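Local coordinates for protein beta-xylosidase (Uncultured organism, PDB 4MLG) that probably hydrolyses xylo-oligosaccharides, releasing xylose from their ends, as a five-bladed beta-propeller glycoside hydrolase of family 43, at residues I277-D290 with L300-P312. Sequence-based numbering, arbitrary orientation.
Sequences IVEFKGKWYLFHHD and LRSLKVAELKYNP. With SO4 (sulfate ion), chain N.
H288 and K304, a hydrogen-bonded pair of this antiparallel hairpin, both place CG between backbone N and carbonyl carbon (chi1 57° in the histidine), which lays K304 CG over one face of the imidazole, 3.7 Å from the ring centroid of H288, a CH-pi contact. The ring's rotation is fixed from its own strand, since H288 ND1 donates to L286 O at 2.6 Å with the acceptor almost in the ring plane, and A306 CB adds an edge contact. Beyond the ring the lysine bends at chi3, bringing K304 NZ within 2.8 Å of D290 OD2, on the syn side of the carboxylate; this salt bridge is shared, because T322 also bonds OD2 and Y6 bonds both NZ and OD1. Between the backbones, H288 N and K304 O make a nearly linear bond of 2.7 Å. On the other face of the sheet, V305 CG2 sits over the F287 ring, 13° off its normal, and R301 CD lies over H289, 3.7 Å from its ring centroid; D15 holds ND1 of that histidine and D32 pairs with the arginine, whose NH1 bonds a sulfate only weakly. Near the hairpin's open end, Y310 turns its edge to the face of W284, planes 89° apart, with Y310 OH 3.3 Å from W284 CE3, while E279 CB packs on the opposite indole face. An alanine in place of W284 would probably leave the Y310 edge without its aromatic partner and open a gap between Y310 and E279. Strands 283-290 and 302-308 are the central pair of a four-stranded antiparallel propeller blade, flanked by strands 276-280 and 5-6, with F287 and L303 packing against strand 24-32 of the next sheet.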
ATOM      1  N   ILE A 277     -15.713  -5.385  24.956  1.00 60.74           N
ATOM      2  CA  ILE A 277     -16.136  -6.068  26.175  1.00 59.78           C
ATOM      3  C   ILE A 277     -14.968  -6.265  27.141  1.00 60.22           C
ATOM      4  O   ILE A 277     -13.903  -6.743  26.751  1.00 59.57           O
ATOM      5  CB  ILE A 277     -16.771  -7.434  25.854  1.00 58.10           C
ATOM      6  CG1 ILE A 277     -17.884  -7.268  24.817  1.00 55.67           C
ATOM      7  CG2 ILE A 277     -17.303  -8.086  27.119  1.00 58.77           C
ATOM      8  CD1 ILE A 277     -18.562  -8.559  24.433  1.00 55.36           C
ATOM      9  N   VAL A 278     -15.178  -5.897  28.402  1.00 61.38           N
ATOM     10  CA  VAL A 278     -14.122  -5.969  29.405  1.00 62.76           C
ATOM     11  C   VAL A 278     -14.714  -6.150  30.803  1.00 66.33           C
ATOM     12  O   VAL A 278     -15.809  -5.667  31.090  1.00 67.37           O
ATOM     13  CB  VAL A 278     -13.227  -4.704  29.360  1.00 61.23           C
ATOM     14  CG1 VAL A 278     -14.024  -3.469  29.755  1.00 61.52           C
ATOM     15  CG2 VAL A 278     -12.003  -4.866  30.248  1.00 60.97           C
ATOM     16  N   GLU A 279     -13.997  -6.867  31.662  1.00 69.27           N
ATOM     17  CA  GLU A 279     -14.421  -7.059  33.044  1.00 72.81           C
ATOM     18  C   GLU A 279     -13.757  -6.027  33.949  1.00 73.56           C
ATOM     19  O   GLU A 279     -12.542  -5.834  33.895  1.00 74.04           O
ATOM     20  CB  GLU A 279     -14.071  -8.471  33.521  1.00 77.06           C
ATOM     21  CG  GLU A 279     -14.495  -8.771  34.953  1.00 82.06           C
ATOM     22  CD  GLU A 279     -14.058 -10.149  35.417  1.00 85.25           C
ATOM     23  OE1 GLU A 279     -13.091 -10.692  34.842  1.00 85.60           O
ATOM     24  OE2 GLU A 279     -14.681 -10.691  36.355  1.00 87.18           O
ATOM     25  N   PHE A 280     -14.557  -5.363  34.778  1.00 73.64           N
ATOM     26  CA  PHE A 280     -14.031  -4.377  35.714  1.00 74.36           C
ATOM     27  C   PHE A 280     -14.739  -4.473  37.062  1.00 76.53           C
ATOM     28  O   PHE A 280     -15.958  -4.311  37.148  1.00 77.22           O
ATOM     29  CB  PHE A 280     -14.154  -2.964  35.136  1.00 73.08           C
ATOM     30  CG  PHE A 280     -13.397  -1.922  35.912  1.00 73.01           C
ATOM     31  CD1 PHE A 280     -12.028  -1.774  35.746  1.00 71.60           C
ATOM     32  CD2 PHE A 280     -14.053  -1.086  36.801  1.00 73.87           C
ATOM     33  CE1 PHE A 280     -11.328  -0.814  36.456  1.00 71.92           C
ATOM     34  CE2 PHE A 280     -13.358  -0.124  37.514  1.00 74.35           C
ATOM     35  CZ  PHE A 280     -11.994   0.013  37.341  1.00 73.38           C
ATOM     36  N   LYS A 281     -13.960  -4.746  38.106  1.00 78.18           N
ATOM     37  CA  LYS A 281     -14.472  -4.892  39.469  1.00 80.07           C
ATOM     38  C   LYS A 281     -15.562  -5.955  39.605  1.00 80.67           C
ATOM     39  O   LYS A 281     -16.590  -5.722  40.239  1.00 81.62           O
ATOM     40  CB  LYS A 281     -14.956  -3.548  40.023  1.00 80.60           C
ATOM     41  CG  LYS A 281     -13.842  -2.538  40.249  1.00 81.22           C
ATOM     42  CD  LYS A 281     -14.375  -1.251  40.855  1.00 83.03           C
ATOM     43  CE  LYS A 281     -13.245  -0.290  41.190  1.00 84.20           C
ATOM     44  NZ  LYS A 281     -13.752   0.999  41.738  1.00 85.13           N
ATOM     45  N   GLY A 282     -15.329  -7.120  39.007  1.00 80.86           N
ATOM     46  CA  GLY A 282     -16.226  -8.252  39.161  1.00 82.37           C
ATOM     47  C   GLY A 282     -17.418  -8.255  38.223  1.00 81.35           C
ATOM     48  O   GLY A 282     -18.170  -9.230  38.173  1.00 81.54           O
ATOM     49  N   LYS A 283     -17.598  -7.168  37.479  1.00 80.04           N
ATOM     50  CA  LYS A 283     -18.722  -7.058  36.555  1.00 78.51           C
ATOM     51  C   LYS A 283     -18.260  -6.805  35.125  1.00 75.49           C
ATOM     52  O   LYS A 283     -17.249  -6.140  34.896  1.00 75.62           O
ATOM     53  CB  LYS A 283     -19.676  -5.949  36.997  1.00 79.74           C
ATOM     54  CG  LYS A 283     -20.230  -6.134  38.396  1.00 83.04           C
ATOM     55  CD  LYS A 283     -21.159  -4.997  38.776  1.00 84.73           C
ATOM     56  CE  LYS A 283     -21.685  -5.178  40.190  1.00 88.41           C
ATOM     57  NZ  LYS A 283     -22.593  -4.070  40.597  1.00 89.69           N
ATOM     58  N   TRP A 284     -19.008  -7.338  34.165  1.00 72.94           N
ATOM     59  CA  TRP A 284     -18.694  -7.147  32.755  1.00 70.32           C
ATOM     60  C   TRP A 284     -19.484  -5.977  32.178  1.00 69.57           C
ATOM     61  O   TRP A 284     -20.628  -5.737  32.569  1.00 71.50           O
ATOM     62  CB  TRP A 284     -18.981  -8.425  31.965  1.00 69.17           C
ATOM     63  CG  TRP A 284     -18.024  -9.541  32.263  1.00 69.89           C
ATOM     64  CD1 TRP A 284     -18.076 -10.409  33.315  1.00 71.59           C
ATOM     65  CD2 TRP A 284     -16.873  -9.912  31.494  1.00 69.07           C
ATOM     66  NE1 TRP A 284     -17.028 -11.293  33.251  1.00 71.52           N
ATOM     67  CE2 TRP A 284     -16.274 -11.011  32.143  1.00 70.08           C
ATOM     68  CE3 TRP A 284     -16.289  -9.420  30.322  1.00 67.80           C
ATOM     69  CZ2 TRP A 284     -15.121 -11.627  31.658  1.00 70.14           C
ATOM     70  CZ3 TRP A 284     -15.144 -10.034  29.842  1.00 67.40           C
ATOM     71  CH2 TRP A 284     -14.572 -11.124  30.508  1.00 68.90           C
ATOM     72  N   TYR A 285     -18.867  -5.249  31.252  1.00 66.70           N
ATOM     73  CA  TYR A 285     -19.502  -4.083  30.647  1.00 65.07           C
ATOM     74  C   TYR A 285     -19.392  -4.105  29.125  1.00 64.05           C
ATOM     75  O   TYR A 285     -18.392  -4.563  28.572  1.00 64.52           O
ATOM     76  CB  TYR A 285     -18.887  -2.794  31.196  1.00 64.50           C
ATOM     77  CG  TYR A 285     -19.062  -2.624  32.688  1.00 66.06           C
ATOM     78  CD1 TYR A 285     -20.190  -2.000  33.207  1.00 67.59           C
ATOM     79  CD2 TYR A 285     -18.104  -3.090  33.579  1.00 67.18           C
ATOM     80  CE1 TYR A 285     -20.358  -1.845  34.571  1.00 69.83           C
ATOM     81  CE2 TYR A 285     -18.263  -2.941  34.944  1.00 69.72           C
ATOM     82  CZ  TYR A 285     -19.392  -2.317  35.434  1.00 70.64           C
ATOM     83  OH  TYR A 285     -19.556  -2.163  36.792  1.00 71.64           O
ATOM     84  N   LEU A 286     -20.429  -3.613  28.455  1.00 62.88           N
ATOM     85  CA  LEU A 286     -20.411  -3.492  27.003  1.00 60.75           C
ATOM     86  C   LEU A 286     -20.339  -2.025  26.600  1.00 60.97           C
ATOM     87  O   LEU A 286     -21.366  -1.363  26.449  1.00 62.58           O
ATOM     88  CB  LEU A 286     -21.654  -4.140  26.388  1.00 60.25           C
ATOM     89  CG  LEU A 286     -21.772  -4.072  24.861  1.00 58.24           C
ATOM     90  CD1 LEU A 286     -20.703  -4.928  24.200  1.00 57.37           C
ATOM     91  CD2 LEU A 286     -23.163  -4.479  24.396  1.00 58.54           C
ATOM     92  N   PHE A 287     -19.122  -1.513  26.441  1.00 59.41           N
ATOM     93  CA  PHE A 287     -18.933  -0.148  25.972  1.00 58.28           C
ATOM     94  C   PHE A 287     -19.319  -0.070  24.501  1.00 57.29           C
ATOM     95  O   PHE A 287     -18.899  -0.905  23.706  1.00 57.25           O
ATOM     96  CB  PHE A 287     -17.480   0.293  26.155  1.00 57.83           C
ATOM     97  CG  PHE A 287     -17.057   0.416  27.592  1.00 57.89           C
ATOM     98  CD1 PHE A 287     -17.099   1.641  28.237  1.00 57.39           C
ATOM     99  CD2 PHE A 287     -16.615  -0.691  28.296  1.00 59.12           C
ATOM    100  CE1 PHE A 287     -16.709   1.758  29.556  1.00 58.50           C
ATOM    101  CE2 PHE A 287     -16.224  -0.579  29.616  1.00 60.25           C
ATOM    102  CZ  PHE A 287     -16.274   0.647  30.246  1.00 59.90           C
ATOM    103  N   HIS A 288     -20.124   0.926  24.148  1.00 56.68           N
ATOM    104  CA  HIS A 288     -20.564   1.106  22.767  1.00 55.31           C
ATOM    105  C   HIS A 288     -20.973   2.554  22.519  1.00 54.37           C
ATOM    106  O   HIS A 288     -20.587   3.444  23.276  1.00 53.26           O
ATOM    107  CB  HIS A 288     -21.715   0.151  22.434  1.00 55.71           C
ATOM    108  CG  HIS A 288     -22.897   0.281  23.344  1.00 57.11           C
ATOM    109  ND1 HIS A 288     -22.870  -0.117  24.663  1.00 57.97           N
ATOM    110  CD2 HIS A 288     -24.147   0.752  23.119  1.00 57.36           C
ATOM    111  CE1 HIS A 288     -24.049   0.110  25.214  1.00 58.66           C
ATOM    112  NE2 HIS A 288     -24.841   0.637  24.298  1.00 58.60           N
ATOM    113  N   HIS A 289     -21.746   2.794  21.463  1.00 55.54           N
ATOM    114  CA  HIS A 289     -22.207   4.147  21.162  1.00 58.56           C
ATOM    115  C   HIS A 289     -23.534   4.191  20.407  1.00 60.94           C
ATOM    116  O   HIS A 289     -23.938   3.214  19.778  1.00 61.90           O
ATOM    117  CB  HIS A 289     -21.140   4.928  20.381  1.00 57.97           C
ATOM    118  CG  HIS A 289     -20.832   4.362  19.028  1.00 56.49           C
ATOM    119  ND1 HIS A 289     -19.550   4.056  18.625  1.00 55.14           N
ATOM    120  CD2 HIS A 289     -21.635   4.060  17.979  1.00 56.07           C
ATOM    121  CE1 HIS A 289     -19.577   3.586  17.392  1.00 54.35           C
ATOM    122  NE2 HIS A 289     -20.830   3.574  16.977  1.00 54.70           N
ATOM    123  N   ASP A 290     -24.203   5.338  20.478  1.00 62.74           N
ATOM    124  CA  ASP A 290     -25.347   5.627  19.620  1.00 63.74           C
ATOM    125  C   ASP A 290     -25.414   7.122  19.313  1.00 63.92           C
ATOM    126  O   ASP A 290     -24.643   7.909  19.861  1.00 63.84           O
ATOM    127  CB  ASP A 290     -26.662   5.117  20.225  1.00 65.13           C
ATOM    128  CG  ASP A 290     -26.909   5.631  21.632  1.00 66.86           C
ATOM    129  OD1 ASP A 290     -26.349   6.680  22.011  1.00 66.94           O
ATOM    130  OD2 ASP A 290     -27.683   4.978  22.362  1.00 68.20           O
ATOM    131  N   LEU A 300     -21.859  11.396  13.957  1.00 55.30           N
ATOM    132  CA  LEU A 300     -21.669  12.003  15.270  1.00 57.12           C
ATOM    133  C   LEU A 300     -22.169  11.055  16.355  1.00 58.46           C
ATOM    134  O   LEU A 300     -23.369  10.969  16.613  1.00 60.10           O
ATOM    135  CB  LEU A 300     -22.403  13.340  15.361  1.00 59.07           C
ATOM    136  CG  LEU A 300     -21.981  14.432  14.376  1.00 59.86           C
ATOM    137  CD1 LEU A 300     -22.791  15.696  14.609  1.00 62.44           C
ATOM    138  CD2 LEU A 300     -20.495  14.715  14.500  1.00 59.10           C
ATOM    139  N   ARG A 301     -21.240  10.349  16.989  1.00 57.31           N
ATOM    140  CA  ARG A 301     -21.593   9.287  17.921  1.00 56.07           C
ATOM    141  C   ARG A 301     -21.123   9.584  19.342  1.00 56.90           C
ATOM    142  O   ARG A 301     -20.055  10.156  19.545  1.00 57.33           O
ATOM    143  CB  ARG A 301     -21.006   7.961  17.433  1.00 55.02           C
ATOM    144  CG  ARG A 301     -21.497   7.551  16.053  1.00 54.84           C
ATOM    145  CD  ARG A 301     -20.558   6.563  15.377  1.00 54.32           C
ATOM    146  NE  ARG A 301     -19.310   7.189  14.949  1.00 55.06           N
ATOM    147  CZ  ARG A 301     -18.346   6.559  14.284  1.00 53.81           C
ATOM    148  NH1 ARG A 301     -18.483   5.279  13.964  1.00 52.94           N
ATOM    149  NH2 ARG A 301     -17.244   7.209  13.937  1.00 53.44           N
ATOM    150  N   SER A 302     -21.933   9.191  20.320  1.00 58.68           N
ATOM    151  CA  SER A 302     -21.596   9.390  21.724  1.00 61.18           C
ATOM    152  C   SER A 302     -21.444   8.040  22.411  1.00 62.18           C
ATOM    153  O   SER A 302     -22.345   7.206  22.353  1.00 63.13           O
ATOM    154  CB  SER A 302     -22.680  10.212  22.420  1.00 62.65           C
ATOM    155  OG  SER A 302     -22.918  11.428  21.732  1.00 62.71           O
ATOM    156  N   LEU A 303     -20.304   7.824  23.060  1.00 63.07           N
ATOM    157  CA  LEU A 303     -20.043   6.535  23.691  1.00 64.24           C
ATOM    158  C   LEU A 303     -20.848   6.326  24.970  1.00 63.81           C
ATOM    159  O   LEU A 303     -21.165   7.277  25.684  1.00 65.60           O
ATOM    160  CB  LEU A 303     -18.543   6.309  23.930  1.00 67.25           C
ATOM    161  CG  LEU A 303     -17.640   7.404  24.509  1.00 70.30           C
ATOM    162  CD1 LEU A 303     -18.025   7.780  25.926  1.00 72.82           C
ATOM    163  CD2 LEU A 303     -16.196   6.938  24.470  1.00 70.73           C
ATOM    164  N   LYS A 304     -21.176   5.069  25.246  1.00 61.89           N
ATOM    165  CA  LYS A 304     -21.993   4.724  26.399  1.00 61.72           C
ATOM    166  C   LYS A 304     -21.647   3.327  26.903  1.00 61.99           C
ATOM    167  O   LYS A 304     -21.064   2.523  26.176  1.00 61.83           O
ATOM    168  CB  LYS A 304     -23.476   4.812  26.035  1.00 59.62           C
ATOM    169  CG  LYS A 304     -23.871   3.948  24.848  1.00 56.28           C
ATOM    170  CD  LYS A 304     -25.289   4.243  24.392  1.00 55.63           C
ATOM    171  CE  LYS A 304     -26.288   4.027  25.516  1.00 57.05           C
ATOM    172  NZ  LYS A 304     -27.685   4.312  25.088  1.00 58.15           N
ATOM    173  N   VAL A 305     -22.007   3.040  28.148  1.00 62.93           N
ATOM    174  CA  VAL A 305     -21.678   1.752  28.746  1.00 63.94           C
ATOM    175  C   VAL A 305     -22.902   1.076  29.360  1.00 65.63           C
ATOM    176  O   VAL A 305     -23.687   1.706  30.071  1.00 67.60           O
ATOM    177  CB  VAL A 305     -20.550   1.888  29.797  1.00 64.87           C
ATOM    178  CG1 VAL A 305     -20.875   2.985  30.802  1.00 66.58           C
ATOM    179  CG2 VAL A 305     -20.298   0.561  30.497  1.00 64.64           C
ATOM    180  N   ALA A 306     -23.065  -0.210  29.061  1.00 64.58           N
ATOM    181  CA  ALA A 306     -24.139  -1.008  29.634  1.00 64.49           C
ATOM    182  C   ALA A 306     -23.563  -2.278  30.246  1.00 66.00           C
ATOM    183  O   ALA A 306     -22.619  -2.860  29.710  1.00 66.42           O
ATOM    184  CB  ALA A 306     -25.170  -1.350  28.575  1.00 62.75           C
ATOM    185  N   GLU A 307     -24.130  -2.702  31.370  1.00 66.22           N
ATOM    186  CA  GLU A 307     -23.658  -3.901  32.050  1.00 64.93           C
ATOM    187  C   GLU A 307     -23.969  -5.157  31.244  1.00 61.89           C
ATOM    188  O   GLU A 307     -25.091  -5.345  30.774  1.00 61.09           O
ATOM    189  CB  GLU A 307     -24.269  -4.004  33.449  1.00 67.27           C
ATOM    190  CG  GLU A 307     -23.786  -5.206  34.244  1.00 67.86           C
ATOM    191  CD  GLU A 307     -24.267  -5.192  35.680  1.00 69.65           C
ATOM    192  OE1 GLU A 307     -25.044  -4.283  36.039  1.00 70.63           O
ATOM    193  OE2 GLU A 307     -23.869  -6.090  36.450  1.00 70.86           O
ATOM    194  N   LEU A 308     -22.963  -6.011  31.084  1.00 60.53           N
ATOM    195  CA  LEU A 308     -23.120  -7.255  30.341  1.00 58.91           C
ATOM    196  C   LEU A 308     -23.176  -8.443  31.297  1.00 58.53           C
ATOM    197  O   LEU A 308     -22.372  -8.544  32.223  1.00 58.52           O
ATOM    198  CB  LEU A 308     -21.973  -7.429  29.345  1.00 57.68           C
ATOM    199  CG  LEU A 308     -22.095  -8.583  28.350  1.00 58.24           C
ATOM    200  CD1 LEU A 308     -21.913  -8.073  26.931  1.00 57.83           C
ATOM    201  CD2 LEU A 308     -21.086  -9.676  28.658  1.00 58.61           C
ATOM    202  N   LYS A 309     -24.131  -9.339  31.071  1.00 64.99           N
ATOM    203  CA  LYS A 309     -24.317 -10.487  31.951  1.00 67.89           C
ATOM    204  C   LYS A 309     -24.347 -11.800  31.175  1.00 69.22           C
ATOM    205  O   LYS A 309     -24.837 -11.855  30.046  1.00 69.39           O
ATOM    206  CB  LYS A 309     -25.597 -10.329  32.775  1.00 70.54           C
ATOM    207  CG  LYS A 309     -25.565  -9.158  33.743  1.00 71.08           C
ATOM    208  CD  LYS A 309     -26.870  -9.039  34.510  1.00 75.36           C
ATOM    209  CE  LYS A 309     -26.826  -7.883  35.496  1.00 75.84           C
ATOM    210  NZ  LYS A 309     -28.117  -7.724  36.220  1.00 80.04           N
ATOM    211  N   TYR A 310     -23.818 -12.853  31.787  1.00 70.28           N
ATOM    212  CA  TYR A 310     -23.757 -14.159  31.144  1.00 71.40           C
ATOM    213  C   TYR A 310     -24.781 -15.125  31.725  1.00 74.55           C
ATOM    214  O   TYR A 310     -25.161 -15.020  32.893  1.00 75.77           O
ATOM    215  CB  TYR A 310     -22.361 -14.770  31.286  1.00 71.11           C
ATOM    216  CG  TYR A 310     -21.246 -13.963  30.660  1.00 67.84           C
ATOM    217  CD1 TYR A 310     -20.939 -14.094  29.313  1.00 66.22           C
ATOM    218  CD2 TYR A 310     -20.491 -13.082  31.423  1.00 67.21           C
ATOM    219  CE1 TYR A 310     -19.916 -13.362  28.740  1.00 64.27           C
ATOM    220  CE2 TYR A 310     -19.467 -12.346  30.858  1.00 65.61           C
ATOM    221  CZ  TYR A 310     -19.183 -12.490  29.518  1.00 64.30           C
ATOM    222  OH  TYR A 310     -18.163 -11.756  28.956  1.00 62.77           O
ATOM    223  N   ASN A 311     -25.220 -16.067  30.899  1.00 75.42           N
ATOM    224  CA  ASN A 311     -26.042 -17.172  31.365  1.00 77.94           C
ATOM    225  C   ASN A 311     -25.139 -18.336  31.748  1.00 78.77           C
ATOM    226  O   ASN A 311     -24.059 -18.493  31.178  1.00 76.76           O
ATOM    227  CB  ASN A 311     -27.035 -17.591  30.281  1.00 78.44           C
ATOM    228  CG  ASN A 311     -28.098 -16.541  30.031  1.00 78.20           C
ATOM    229  OD1 ASN A 311     -28.630 -15.946  30.968  1.00 78.70           O
ATOM    230  ND2 ASN A 311     -28.407 -16.302  28.762  1.00 77.62           N
ATOM    231  N   PRO A 312     -25.570 -19.152  32.725  1.00 83.23           N
ATOM    232  CA  PRO A 312     -24.779 -20.283  33.226  1.00 85.84           C
ATOM    233  C   PRO A 312     -24.290 -21.238  32.133  1.00 88.08           C
ATOM    234  O   PRO A 312     -23.299 -21.937  32.344  1.00 89.04           O
ATOM    235  CB  PRO A 312     -25.759 -21.000  34.156  1.00 88.74           C
ATOM    236  CG  PRO A 312     -26.650 -19.918  34.647  1.00 88.61           C
ATOM    237  CD  PRO A 312     -26.823 -18.982  33.485  1.00 85.82           C
TER
HETATM  238  S   SO4 N 402     -15.711   2.658  11.807  1.00109.91           S
HETATM  239  O1  SO4 N 402     -15.656   3.895  12.581  1.00109.70           O
HETATM  240  O2  SO4 N 402     -16.094   1.551  12.678  1.00109.63           O
HETATM  241  O3  SO4 N 402     -16.692   2.800  10.735  1.00109.16           O
HETATM  242  O4  SO4 N 402     -14.394   2.387  11.241  1.00109.69           O
HETATM  243  O   HOH W   1     -21.870  -7.797  34.483  1.00 53.22           O